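Local coordinates for protein luciferase (Lingulodinium polyedrum, PDB 1VPR) that catalyses the oxygen-dependent oxidation of dinoflagellate luciferin with emission of blue light, here as one of three homologous luciferase domains of the full protein, at residues Ile261-Glu266 against Gly270-Ile275; Gly14-Ala19 against Pro310-Ile315; Ser56-Leu61 against Lys192-Thr197; Gln90-Lys95 against Tyr285-Gln290. One frame throughout, in Å; residues are numbered along the deposited sequence.

Contact 1 (Ile261-Glu266 against Gly270-Ile275); sequences IGFFWE and GRCFRI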
loop_
_atom_site.group_PDB
_atom_site.type_symbol
_atom_site.label_atom_id
_atom_site.label_comp_id
_atom_site.label_asym_id
_atom_site.label_seq_id
_atom_site.Cartn_x
_atom_site.Cartn_y
_atom_site.Cartn_z
ATOM N N ILE A 261 -8.586 -2.780 -9.633
ATOM C CA ILE A 261 -9.129 -3.854 -8.787
ATOM C C ILE A 261 -7.990 -4.825 -8.512
ATOM O O ILE A 261 -7.267 -5.240 -9.423
ATOM C CB ILE A 261 -10.289 -4.609 -9.479
ATOM C CG1 ILE A 261 -11.430 -3.637 -9.766
ATOM C CG2 ILE A 261 -10.790 -5.741 -8.557
ATOM C CD1 ILE A 261 -12.584 -4.256 -10.538
ATOM N N GLY A 262 -7.821 -5.203 -7.255
ATOM C CA GLY A 262 -6.715 -6.095 -6.934
ATOM C C GLY A 262 -6.920 -6.861 -5.654
ATOM O O GLY A 262 -8.023 -6.910 -5.098
ATOM N N PHE A 263 -5.860 -7.470 -5.172
ATOM C CA PHE A 263 -5.956 -8.236 -3.941
ATOM C C PHE A 263 -4.550 -8.357 -3.406
ATOM O O PHE A 263 -3.583 -8.199 -4.166
ATOM C CB PHE A 263 -6.491 -9.642 -4.225
ATOM C CG PHE A 263 -5.602 -10.443 -5.105
ATOM C CD1 PHE A 263 -5.643 -10.283 -6.497
ATOM C CD2 PHE A 263 -4.684 -11.336 -4.553
ATOM C CE1 PHE A 263 -4.785 -11.002 -7.314
ATOM C CE2 PHE A 263 -3.813 -12.059 -5.374
ATOM C CZ PHE A 263 -3.864 -11.898 -6.736
ATOM N N PHE A 264 -4.434 -8.641 -2.109
ATOM C CA PHE A 264 -3.133 -8.817 -1.479
ATOM C C PHE A 264 -3.228 -9.971 -0.510
ATOM O O PHE A 264 -4.098 -9.977 0.343
ATOM C CB PHE A 264 -2.694 -7.571 -0.696
ATOM C CG PHE A 264 -2.358 -6.405 -1.561
ATOM C CD1 PHE A 264 -3.349 -5.561 -2.020
ATOM C CD2 PHE A 264 -1.053 -6.213 -2.000
ATOM C CE1 PHE A 264 -3.055 -4.544 -2.921
ATOM C CE2 PHE A 264 -0.750 -5.199 -2.893
ATOM C CZ PHE A 264 -1.751 -4.365 -3.360
ATOM N N TRP A 265 -2.325 -10.933 -0.653
ATOM C CA TRP A 265 -2.264 -12.081 0.236
ATOM C C TRP A 265 -1.357 -11.714 1.389
ATOM O O TRP A 265 -0.178 -11.442 1.176
ATOM C CB TRP A 265 -1.663 -13.294 -0.467
ATOM C CG TRP A 265 -2.630 -14.058 -1.311
ATOM C CD1 TRP A 265 -2.736 -14.028 -2.667
ATOM C CD2 TRP A 265 -3.629 -14.982 -0.846
ATOM N NE1 TRP A 265 -3.745 -14.873 -3.089
ATOM C CE2 TRP A 265 -4.305 -15.474 -1.990
ATOM C CE3 TRP A 265 -4.016 -15.442 0.418
ATOM C CZ2 TRP A 265 -5.346 -16.409 -1.902
ATOM C CZ3 TRP A 265 -5.063 -16.379 0.503
ATOM C CH2 TRP A 265 -5.705 -16.845 -0.649
ATOM N N GLU A 266 -1.905 -11.701 2.599
ATOM C CA GLU A 266 -1.130 -11.391 3.805
ATOM C C GLU A 266 -0.646 -12.772 4.248
ATOM O O GLU A 266 -1.401 -13.556 4.848
ATOM C CB GLU A 266 -2.048 -10.757 4.851
ATOM C CG GLU A 266 -1.381 -10.366 6.165
ATOM C CD GLU A 266 -2.383 -9.757 7.133
ATOM O OE1 GLU A 266 -3.259 -10.518 7.611
ATOM O OE2 GLU A 266 -2.308 -8.523 7.392
ATOM N N GLY A 270 -2.669 -15.856 6.130
ATOM C CA GLY A 270 -3.302 -16.656 5.091
ATOM C C GLY A 270 -4.546 -15.991 4.536
ATOM O O GLY A 270 -5.324 -16.622 3.798
ATOM N N ARG A 271 -4.747 -14.716 4.870
ATOM C CA ARG A 271 -5.935 -13.988 4.395
ATOM C C ARG A 271 -5.706 -13.252 3.069
ATOM O O ARG A 271 -4.624 -12.714 2.831
ATOM C CB ARG A 271 -6.386 -12.981 5.457
ATOM C CG ARG A 271 -6.944 -13.609 6.720
ATOM C CD ARG A 271 -7.433 -12.519 7.670
ATOM N NE ARG A 271 -6.337 -11.664 8.114
ATOM C CZ ARG A 271 -6.515 -10.530 8.791
ATOM N NH1 ARG A 271 -5.471 -9.792 9.170
ATOM N NH2 ARG A 271 -7.747 -10.128 9.082
ATOM N N CYS A 272 -6.724 -13.243 2.208
ATOM C CA CYS A 272 -6.646 -12.557 0.914
ATOM C C CYS A 272 -7.481 -11.280 1.019
ATOM O O CYS A 272 -8.712 -11.354 1.057
ATOM C CB CYS A 272 -7.228 -13.451 -0.202
ATOM S SG CYS A 272 -7.127 -12.759 -1.902
ATOM N N PHE A 273 -6.823 -10.121 1.107
ATOM C CA PHE A 273 -7.541 -8.845 1.178
ATOM C C PHE A 273 -7.892 -8.470 -0.245
ATOM O O PHE A 273 -7.048 -8.520 -1.142
ATOM C CB PHE A 273 -6.659 -7.727 1.780
ATOM C CG PHE A 273 -6.434 -7.846 3.267
ATOM C CD1 PHE A 273 -5.549 -8.781 3.776
ATOM C CD2 PHE A 273 -7.113 -7.008 4.154
ATOM C CE1 PHE A 273 -5.328 -8.894 5.140
ATOM C CE2 PHE A 273 -6.907 -7.104 5.526
ATOM C CZ PHE A 273 -6.008 -8.052 6.028
ATOM N N ARG A 274 -9.130 -8.072 -0.477
ATOM C CA ARG A 274 -9.510 -7.711 -1.824
ATOM C C ARG A 274 -9.707 -6.218 -1.823
ATOM O O ARG A 274 -10.154 -5.651 -0.836
ATOM C CB ARG A 274 -10.739 -8.510 -2.234
ATOM C CG ARG A 274 -10.382 -9.984 -2.486
ATOM C CD ARG A 274 -11.624 -10.832 -2.785
ATOM N NE ARG A 274 -12.528 -10.791 -1.646
ATOM C CZ ARG A 274 -13.774 -11.240 -1.672
ATOM N NH1 ARG A 274 -14.252 -11.775 -2.793
ATOM N NH2 ARG A 274 -14.545 -11.116 -0.595
ATOM N N ILE A 275 -9.390 -5.567 -2.935
ATOM C CA ILE A 275 -9.395 -4.110 -2.919
ATOM C C ILE A 275 -9.634 -3.431 -4.248
ATOM O O ILE A 275 -9.410 -4.027 -5.307
ATOM C CB ILE A 275 -8.010 -3.668 -2.342
ATOM C CG1 ILE A 275 -7.864 -2.143 -2.279
ATOM C CG2 ILE A 275 -6.870 -4.255 -3.227
ATOM C CD1 ILE A 275 -6.512 -1.748 -1.667
#
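Glu266 OE1 is gripped by three donors. Arg271 NH1 binds it at 2.8 Å on the syn lone pair, forming a salt bridge; Arg271 NE adds a weak bond and is also bonded to Ser269 OG, itself a partner of OE1 from the connecting turn. The two side chains run alongside each other, the carboxylate plane turned 38° from the guanidinium. With CG anti to the backbone N (chi1 -180°) and the chain extended, the glutamate brings OE1 to the edge of the Phe273 ring, 3.6 Å from CE1. OE2 is bonded to His199, so both oxygens are held and the carboxylate has little freedom to turn.

The opposite face of the sheet carries Trp265 and Cys272. Cys272 CB lies over the six-membered ring of Trp265, 3.6 Å from its centroid, as a CH-pi contact; Cys272 SG covers the same ring at 4.2 Å from that centroid. Trp265 NE1 is bonded to Pro144 O. An alanine in place of Trp265 is likely to leave Cys272 without its aromatic cover and the Pro144 carbonyl without its donor.

The backbones pair antiparallel, Phe264 N meeting Phe273 O at 2.8 Å, and at the turn Gly270 and Arg271 both face Glu266 in a G1 beta bulge, where the positive phi of Gly270 suits glycine. This hairpin of strands 259-266 and 271-282 belongs to the calycin beta barrel. Strand 247-253 flanks it next to 259-266, strand 285-294 next to 271-282, and helix 107-111 packs against Ile261.

Contact 2 (Gly14-Ala19 against Pro310-Ile315); sequences GGALNA and PESDPI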
loop_
_atom_site.group_PDB
_atom_site.type_symbol
_atom_site.label_atom_id
_atom_site.label_comp_id
_atom_site.label_asym_id
_atom_site.label_seq_id
_atom_site.Cartn_x
_atom_site.Cartn_y
_atom_site.Cartn_z
ATOM N N GLY A 14 10.406 19.449 1.702
ATOM C CA GLY A 14 9.395 18.520 1.224
ATOM C C GLY A 14 9.801 17.785 -0.036
ATOM O O GLY A 14 10.984 17.516 -0.253
ATOM N N GLY A 15 8.822 17.462 -0.875
ATOM C CA GLY A 15 9.132 16.731 -2.094
ATOM C C GLY A 15 9.129 15.233 -1.838
ATOM O O GLY A 15 8.931 14.792 -0.700
ATOM N N ALA A 16 9.354 14.434 -2.881
ATOM C CA ALA A 16 9.354 12.983 -2.721
ATOM C C ALA A 16 10.454 12.580 -1.734
ATOM O O ALA A 16 11.482 13.269 -1.607
ATOM C CB ALA A 16 9.562 12.287 -4.096
ATOM N N LEU A 17 10.237 11.465 -1.043
ATOM C CA LEU A 17 11.188 10.978 -0.055
ATOM C C LEU A 17 12.644 10.915 -0.549
ATOM O O LEU A 17 12.948 10.274 -1.563
ATOM C CB LEU A 17 10.759 9.588 0.444
ATOM C CG LEU A 17 11.475 9.094 1.706
ATOM C CD1 LEU A 17 11.255 10.126 2.810
ATOM C CD2 LEU A 17 10.949 7.729 2.154
ATOM N N ASN A 18 13.560 11.589 0.148
ATOM C CA ASN A 18 14.952 11.503 -0.263
ATOM C C ASN A 18 15.849 11.252 0.956
ATOM O O ASN A 18 15.399 11.340 2.109
ATOM C CB ASN A 18 15.381 12.763 -1.021
ATOM C CG ASN A 18 15.248 14.019 -0.187
ATOM O OD1 ASN A 18 15.605 14.030 0.995
ATOM N ND2 ASN A 18 14.749 15.092 -0.800
ATOM N N ALA A 19 17.111 10.924 0.692
ATOM C CA ALA A 19 18.072 10.621 1.740
ATOM C C ALA A 19 18.193 11.701 2.816
ATOM O O ALA A 19 18.376 11.380 3.991
ATOM C CB ALA A 19 19.434 10.328 1.116
ATOM N N PRO A 310 3.323 13.962 -9.939
ATOM C CA PRO A 310 3.710 13.220 -8.735
ATOM C C PRO A 310 5.008 13.780 -8.141
ATOM O O PRO A 310 5.312 13.549 -6.962
ATOM C CB PRO A 310 3.892 11.800 -9.258
ATOM C CG PRO A 310 4.433 12.040 -10.657
ATOM C CD PRO A 310 3.478 13.124 -11.139
ATOM N N GLU A 311 5.757 14.522 -8.959
ATOM C CA GLU A 311 7.049 15.088 -8.535
ATOM C C GLU A 311 7.905 13.968 -7.945
ATOM O O GLU A 311 8.470 14.083 -6.851
ATOM C CB GLU A 311 6.831 16.212 -7.510
ATOM C CG GLU A 311 6.233 17.472 -8.148
ATOM C CD GLU A 311 6.303 18.696 -7.243
ATOM O OE1 GLU A 311 5.347 18.953 -6.489
ATOM O OE2 GLU A 311 7.332 19.402 -7.277
ATOM N N SER A 312 7.977 12.871 -8.687
ATOM C CA SER A 312 8.721 11.693 -8.271
ATOM C C SER A 312 8.939 10.891 -9.542
ATOM O O SER A 312 8.072 10.873 -10.424
ATOM C CB SER A 312 7.886 10.907 -7.266
ATOM O OG SER A 312 8.677 9.902 -6.643
ATOM N N ASP A 313 10.086 10.237 -9.656
ATOM C CA ASP A 313 10.397 9.475 -10.868
ATOM C C ASP A 313 10.032 7.997 -10.865
ATOM O O ASP A 313 10.015 7.362 -9.832
ATOM C CB ASP A 313 11.891 9.561 -11.160
ATOM C CG ASP A 313 12.352 10.975 -11.441
ATOM O OD1 ASP A 313 13.526 11.273 -11.110
ATOM O OD2 ASP A 313 11.559 11.774 -11.990
ATOM N N PRO A 314 9.740 7.435 -12.040
ATOM C CA PRO A 314 9.402 6.008 -12.122
ATOM C C PRO A 314 10.680 5.206 -11.839
ATOM O O PRO A 314 11.786 5.762 -11.851
ATOM C CB PRO A 314 9.013 5.817 -13.590
ATOM C CG PRO A 314 8.558 7.170 -14.031
ATOM C CD PRO A 314 9.491 8.125 -13.321
ATOM N N ILE A 315 10.536 3.912 -11.580
ATOM C CA ILE A 315 11.700 3.046 -11.420
ATOM C C ILE A 315 11.381 1.873 -12.367
ATOM O O ILE A 315 10.212 1.698 -12.778
ATOM C CB ILE A 315 11.920 2.567 -9.964
ATOM C CG1 ILE A 315 10.645 1.945 -9.394
ATOM C CG2 ILE A 315 12.372 3.743 -9.096
ATOM C CD1 ILE A 315 10.893 1.137 -8.104
HETATM O O HOH W 1 9.838 15.771 -5.368
#
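The loop that leaves the last barrel strand, 297-307, meets an N-terminal loop of the helical bundle region where Ala16 abuts Glu311 and Ser312. Neither segment is helix or strand here, and the join is made across some 290 residues of chain. The methyl of Ala16 does the touching: its CB lies 3.5 Å from the carbonyl oxygen of Glu311 and 3.6 Å from Ser312 OG, with Ser312 CB just behind.

A water completes the join. It accepts from Ala16 N at 2.9 Å and donates to Glu311 O at 2.6 Å, so one backbone N-H and one backbone carbonyl are linked through a single molecule.

Ser312 holds OG anti to its own backbone N (chi1 -169°), beside the Ala16 methyl, and the hydroxyl is bonded to Glu7 OE1 and Asp219 OD2. Glu7 also touches Ala16 and binds Asp313 N through its other oxygen, while Arg208 of strand 206-212 touches both Ala16 and Glu311.

Ser312 OG has a single hydrogen to give, so its two carboxylate partners, Glu7 and Asp219, cannot both accept from it, and one of them would probably tend to be protonated. Between the two loops themselves the chemistry is sparse: no direct hydrogen bond forms, and the join rests on one methyl and one bridging water, with the polar strength supplied by residues around it.

Contact 3 (Ser56-Leu61 against Lys192-Thr197); sequences SGFHYL and KIVADT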
loop_
_atom_site.group_PDB
_atom_site.type_symbol
_atom_site.label_atom_id
_atom_site.label_comp_id
_atom_site.label_asym_id
_atom_site.label_seq_id
_atom_site.Cartn_x
_atom_site.Cartn_y
_atom_site.Cartn_z
ATOM N N SER A 56 7.120 5.744 22.391
ATOM C CA SER A 56 6.664 4.428 21.960
ATOM C C SER A 56 6.925 4.226 20.477
ATOM O O SER A 56 7.278 5.161 19.769
ATOM C CB SER A 56 5.163 4.260 22.221
ATOM O OG SER A 56 4.388 5.012 21.287
ATOM N N GLY A 57 6.747 2.998 20.012
ATOM C CA GLY A 57 6.937 2.731 18.601
ATOM C C GLY A 57 5.893 3.498 17.804
ATOM O O GLY A 57 6.149 3.925 16.674
ATOM N N PHE A 58 4.706 3.661 18.385
ATOM C CA PHE A 58 3.638 4.392 17.717
ATOM C C PHE A 58 4.059 5.834 17.492
ATOM O O PHE A 58 3.727 6.416 16.463
ATOM C CB PHE A 58 2.347 4.352 18.538
ATOM C CG PHE A 58 1.643 3.017 18.500
ATOM C CD1 PHE A 58 1.529 2.242 19.648
ATOM C CD2 PHE A 58 1.081 2.548 17.322
ATOM C CE1 PHE A 58 0.865 1.021 19.624
ATOM C CE2 PHE A 58 0.411 1.324 17.277
ATOM C CZ PHE A 58 0.300 0.557 18.429
ATOM N N HIS A 59 4.782 6.417 18.452
ATOM C CA HIS A 59 5.245 7.791 18.305
ATOM C C HIS A 59 6.233 7.904 17.151
ATOM O O HIS A 59 6.311 8.945 16.488
ATOM C CB HIS A 59 5.908 8.288 19.587
ATOM C CG HIS A 59 4.939 8.548 20.692
ATOM N ND1 HIS A 59 4.288 7.534 21.362
ATOM C CD2 HIS A 59 4.446 9.707 21.187
ATOM C CE1 HIS A 59 3.431 8.061 22.218
ATOM N NE2 HIS A 59 3.507 9.378 22.131
ATOM N N TYR A 60 6.996 6.840 16.916
ATOM C CA TYR A 60 7.961 6.844 15.822
ATOM C C TYR A 60 7.174 6.808 14.504
ATOM O O TYR A 60 7.469 7.545 13.559
ATOM C CB TYR A 60 8.864 5.618 15.909
ATOM C CG TYR A 60 9.798 5.465 14.726
ATOM C CD1 TYR A 60 10.865 6.347 14.522
ATOM C CD2 TYR A 60 9.626 4.409 13.819
ATOM C CE1 TYR A 60 11.741 6.174 13.440
ATOM C CE2 TYR A 60 10.495 4.223 12.745
ATOM C CZ TYR A 60 11.544 5.104 12.559
ATOM O OH TYR A 60 12.390 4.916 11.488
ATOM N N LEU A 61 6.177 5.933 14.449
ATOM C CA LEU A 61 5.346 5.814 13.257
ATOM C C LEU A 61 4.651 7.146 12.954
ATOM O O LEU A 61 4.549 7.552 11.796
ATOM C CB LEU A 61 4.302 4.704 13.443
ATOM C CG LEU A 61 4.835 3.280 13.566
ATOM C CD1 LEU A 61 3.652 2.322 13.566
ATOM C CD2 LEU A 61 5.794 2.971 12.412
ATOM N N LYS A 192 -2.945 -5.522 18.293
ATOM C CA LYS A 192 -4.195 -5.473 17.550
ATOM C C LYS A 192 -4.300 -4.207 16.704
ATOM O O LYS A 192 -4.856 -4.235 15.602
ATOM C CB LYS A 192 -5.388 -5.535 18.495
ATOM C CG LYS A 192 -6.708 -5.546 17.768
ATOM C CD LYS A 192 -7.857 -5.676 18.726
ATOM C CE LYS A 192 -9.074 -6.253 18.030
ATOM N NZ LYS A 192 -9.693 -5.312 17.083
ATOM N N ILE A 193 -3.790 -3.099 17.225
ATOM C CA ILE A 193 -3.845 -1.837 16.494
ATOM C C ILE A 193 -3.004 -1.960 15.231
ATOM O O ILE A 193 -3.424 -1.567 14.157
ATOM C CB ILE A 193 -3.305 -0.668 17.330
ATOM C CG1 ILE A 193 -4.252 -0.392 18.499
ATOM C CG2 ILE A 193 -3.189 0.583 16.452
ATOM C CD1 ILE A 193 -3.661 0.518 19.550
ATOM N N VAL A 194 -1.816 -2.523 15.376
ATOM C CA VAL A 194 -0.928 -2.719 14.241
ATOM C C VAL A 194 -1.595 -3.598 13.194
ATOM O O VAL A 194 -1.662 -3.238 12.009
ATOM C CB VAL A 194 0.390 -3.393 14.694
ATOM C CG1 VAL A 194 1.220 -3.811 13.479
ATOM C CG2 VAL A 194 1.180 -2.426 15.567
ATOM N N ALA A 195 -2.107 -4.747 13.627
ATOM C CA ALA A 195 -2.748 -5.675 12.703
ATOM C C ALA A 195 -4.005 -5.126 12.038
ATOM O O ALA A 195 -4.226 -5.343 10.837
ATOM C CB ALA A 195 -3.084 -6.980 13.423
ATOM N N ASP A 196 -4.851 -4.435 12.804
ATOM C CA ASP A 196 -6.087 -3.901 12.235
ATOM C C ASP A 196 -5.892 -2.744 11.259
ATOM O O ASP A 196 -6.682 -2.581 10.331
ATOM C CB ASP A 196 -7.046 -3.469 13.343
ATOM C CG ASP A 196 -7.695 -4.656 14.060
ATOM O OD1 ASP A 196 -8.399 -4.420 15.071
ATOM O OD2 ASP A 196 -7.512 -5.807 13.614
ATOM N N THR A 197 -4.846 -1.946 11.456
ATOM C CA THR A 197 -4.586 -0.819 10.558
ATOM C C THR A 197 -3.481 -1.137 9.552
ATOM O O THR A 197 -3.126 -0.288 8.738
ATOM C CB THR A 197 -4.161 0.443 11.345
ATOM O OG1 THR A 197 -2.938 0.184 12.038
ATOM C CG2 THR A 197 -5.226 0.814 12.355
#
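The apolar contact between the segments is made by one ring, Phe58, and two branched side chains, Ile193 and Val194. Phe58 advances with its CE2 and CZ corner: CE2 is 3.8 Å from Ile193 CG2 and 4.2 Å from Val194 CG2, and CZ lies 4.1 Å from Ile193 CD1. Both aliphatic chains meet the ring at a slant. With CG beside the backbone N (chi1 -74°), Phe58 extends across the gap between the helices, where Phe58 CA and Val194 CA, the nearest pair, are still 9.1 Å apart. Ile176 of helix 172-181 also touches the Phe58 side chain. An alanine here would probably open a gap beside Ile193 and Val194 and cost the two helices their meeting point.

No hydrogen bond crosses between the segments; the polar bonds lie within each or go to other parts of the chain. Ser56, the N-cap of helix 57-65, shares a 2.5 Å hydrogen bond between its OG and His59 ND1. On the other helix, Lys192 NZ forms a salt bridge with Asp196 OD1 at 2.6 Å, one turn along. In the same helix Ile193 O is bonded by Thr197 OG1 at 2.8 Å and by Thr197 N, from opposite faces of the carbonyl plane; Gln172 is a second partner of OG1.

Helices 172-181 and 187-197 follow the first barrel strand and precede the second, consistent with the helix-turn-helix lid of fatty acid-binding proteins; Phe58 docks a helix of the N-terminal helical bundle region onto that pair.

Contact 4 (Gln90-Lys95 against Tyr285-Gln290); sequences QAMTEK and YTFMRQ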
loop_
_atom_site.group_PDB
_atom_site.type_symbol
_atom_site.label_atom_id
_atom_site.label_comp_id
_atom_site.label_asym_id
_atom_site.label_seq_id
_atom_site.Cartn_x
_atom_site.Cartn_y
_atom_site.Cartn_z
ATOM N N GLN A 90 -13.484 18.597 3.683
ATOM C CA GLN A 90 -13.996 17.754 4.770
ATOM C C GLN A 90 -15.475 17.402 4.572
ATOM O O GLN A 90 -15.873 16.246 4.712
ATOM C CB GLN A 90 -13.864 18.472 6.113
ATOM C CG GLN A 90 -12.455 18.539 6.661
ATOM C CD GLN A 90 -12.405 19.268 8.011
ATOM O OE1 GLN A 90 -13.011 18.819 8.989
ATOM N NE2 GLN A 90 -11.693 20.404 8.059
ATOM N N ALA A 91 -16.299 18.398 4.263
ATOM C CA ALA A 91 -17.725 18.142 4.063
ATOM C C ALA A 91 -17.987 17.228 2.861
ATOM O O ALA A 91 -18.882 16.367 2.895
ATOM C CB ALA A 91 -18.463 19.465 3.886
HETATM N N MSE A 92 -17.225 17.402 1.787
HETATM C CA MSE A 92 -17.441 16.535 0.640
HETATM C C MSE A 92 -17.049 15.126 1.057
HETATM O O MSE A 92 -17.703 14.156 0.687
HETATM C CB MSE A 92 -16.578 16.975 -0.542
HETATM C CG MSE A 92 -16.899 18.357 -1.046
HETATM SE SE MSE A 92 -15.562 19.010 -2.298
HETATM C CE MSE A 92 -16.602 18.967 -3.896
ATOM N N THR A 93 -15.974 15.011 1.837
ATOM C CA THR A 93 -15.493 13.698 2.275
ATOM C C THR A 93 -16.496 12.978 3.183
ATOM O O THR A 93 -16.740 11.769 3.038
ATOM C CB THR A 93 -14.121 13.842 2.960
ATOM O OG1 THR A 93 -13.190 14.419 2.024
ATOM C CG2 THR A 93 -13.582 12.487 3.398
ATOM N N GLU A 94 -17.098 13.718 4.109
ATOM C CA GLU A 94 -18.093 13.133 5.002
ATOM C C GLU A 94 -19.255 12.565 4.171
ATOM O O GLU A 94 -19.727 11.458 4.425
ATOM C CB GLU A 94 -18.600 14.191 5.974
ATOM N N LYS A 95 -19.701 13.304 3.162
ATOM C CA LYS A 95 -20.802 12.834 2.326
ATOM C C LYS A 95 -20.397 11.583 1.541
ATOM O O LYS A 95 -21.178 10.627 1.437
ATOM C CB LYS A 95 -21.260 13.961 1.389
ATOM C CG LYS A 95 -22.399 13.586 0.432
ATOM C CD LYS A 95 -22.990 14.845 -0.226
ATOM C CE LYS A 95 -23.879 14.483 -1.412
ATOM N NZ LYS A 95 -24.805 13.358 -1.058
ATOM N N TYR A 285 -13.090 19.206 -7.755
ATOM C CA TYR A 285 -11.974 18.283 -7.452
ATOM C C TYR A 285 -12.093 16.878 -7.973
ATOM O O TYR A 285 -13.150 16.456 -8.440
ATOM C CB TYR A 285 -11.805 18.134 -5.936
ATOM C CG TYR A 285 -11.600 19.432 -5.221
ATOM C CD1 TYR A 285 -10.532 20.266 -5.558
ATOM C CD2 TYR A 285 -12.468 19.838 -4.196
ATOM C CE1 TYR A 285 -10.329 21.478 -4.890
ATOM C CE2 TYR A 285 -12.263 21.068 -3.516
ATOM C CZ TYR A 285 -11.193 21.870 -3.881
ATOM O OH TYR A 285 -10.992 23.091 -3.269
ATOM N N THR A 286 -10.981 16.143 -7.863
ATOM C CA THR A 286 -10.966 14.741 -8.233
ATOM C C THR A 286 -10.618 13.984 -6.952
ATOM O O THR A 286 -9.664 14.327 -6.263
ATOM C CB THR A 286 -9.905 14.426 -9.321
ATOM O OG1 THR A 286 -10.242 15.119 -10.533
ATOM C CG2 THR A 286 -9.870 12.904 -9.610
ATOM N N PHE A 287 -11.406 12.969 -6.619
ATOM C CA PHE A 287 -11.148 12.185 -5.436
ATOM C C PHE A 287 -10.824 10.747 -5.814
ATOM O O PHE A 287 -11.120 10.295 -6.918
ATOM C CB PHE A 287 -12.374 12.156 -4.499
ATOM C CG PHE A 287 -12.543 13.397 -3.662
ATOM C CD1 PHE A 287 -12.998 14.588 -4.231
ATOM C CD2 PHE A 287 -12.263 13.368 -2.302
ATOM C CE1 PHE A 287 -13.167 15.720 -3.453
ATOM C CE2 PHE A 287 -12.428 14.502 -1.520
ATOM C CZ PHE A 287 -12.880 15.676 -2.093
HETATM N N MSE A 288 -10.217 10.034 -4.879
HETATM C CA MSE A 288 -9.919 8.642 -5.086
HETATM C C MSE A 288 -10.437 7.921 -3.866
HETATM O O MSE A 288 -10.142 8.319 -2.741
HETATM C CB MSE A 288 -8.400 8.384 -5.215
HETATM C CG MSE A 288 -8.085 6.895 -5.109
HETATM SE SE MSE A 288 -6.208 6.447 -5.391
HETATM C CE MSE A 288 -6.245 6.452 -7.237
ATOM N N ARG A 289 -11.217 6.867 -4.076
ATOM C CA ARG A 289 -11.699 6.096 -2.957
ATOM C C ARG A 289 -11.081 4.718 -3.014
ATOM O O ARG A 289 -11.161 4.027 -4.023
ATOM C CB ARG A 289 -13.232 5.956 -2.945
ATOM C CG ARG A 289 -13.723 5.170 -1.713
ATOM C CD ARG A 289 -15.227 4.838 -1.782
ATOM N NE ARG A 289 -15.537 3.916 -2.884
ATOM C CZ ARG A 289 -16.761 3.745 -3.394
ATOM N NH1 ARG A 289 -16.958 2.892 -4.389
ATOM N NH2 ARG A 289 -17.792 4.437 -2.918
ATOM N N GLN A 290 -10.444 4.337 -1.918
ATOM C CA GLN A 290 -9.821 3.023 -1.792
ATOM C C GLN A 290 -10.721 2.193 -0.867
ATOM O O GLN A 290 -11.076 2.644 0.220
ATOM C CB GLN A 290 -8.445 3.199 -1.151
ATOM C CG GLN A 290 -7.660 1.928 -0.887
ATOM C CD GLN A 290 -6.295 2.238 -0.325
ATOM O OE1 GLN A 290 -5.495 2.940 -0.955
ATOM N NE2 GLN A 290 -6.020 1.723 0.871
#
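Helix 87-100 lies against strand 285-294 of the barrel, and Met92 and Thr93 are the residues that reach down to Tyr285 and Phe287. The segments run at 40° to each other with their axes 11.3 Å apart, a separation bridged wholly by side chains.

Met92, present as selenomethionine, has its CG anti to the carbonyl carbon (chi1 -63°) and a chain bent at its last torsion. Its selenium comes to the edge of the Tyr285 ring, in the ring plane, 3.7 Å from CD2 and 4.1 Å from CE2. The two side chains cross nearly at a right angle. This is a Met-aromatic contact made at the ring's rim. The same selenium stands 5.3 Å from the centroid of the Phe287 ring in a more oblique approach, while Met92 CB is 4.2 Å from Phe287 CZ.

Tyr285, Phe287 and Arg289 alternate along the strand with Thr286, Met288 and Gln290. Tyr285 and Phe287 face helix 87-100 on the outside of the calycin barrel, and Arg289 on the same face makes a salt bridge with Asp103; Gln290, on the other face, bonds to Arg277 and Tyr303.

Thr93 presents its hydroxyl to Phe287, OG1 lying 3.6 Å from CE2, with the two side chains almost perpendicular. The hydroxyl's bond goes to Val89 O, one turn back in the same helix, so toward the ring it serves as a van der Waals neighbour. Val282 lines both Met92 and Phe287, Val304 of strand 297-307 touches Phe287, and Thr93 also touches Val168 of strand 163-169.

Contact 1 is buried and lies nearest the centre of the chain; contact 2 is mostly buried but farther out, and contacts 3 and 4 are partly buried. Contacts 1 and 4 share one sheet: strands 271-282 and 285-294 are neighbours in it, and Ile275 CD1 meets Gln290 CG at 3.9 Å. Backbone pairing and a salt bridge join the strands of contact 1, whereas contact 4 holds a helix to the sheet through selenium and aromatic rings. Contacts 2 and 3 both tie the N-terminal helical bundle region to the catalytic domain, by a water and a methyl in one and by hydrophobic side chains in the other, about 25 Å apart between centres.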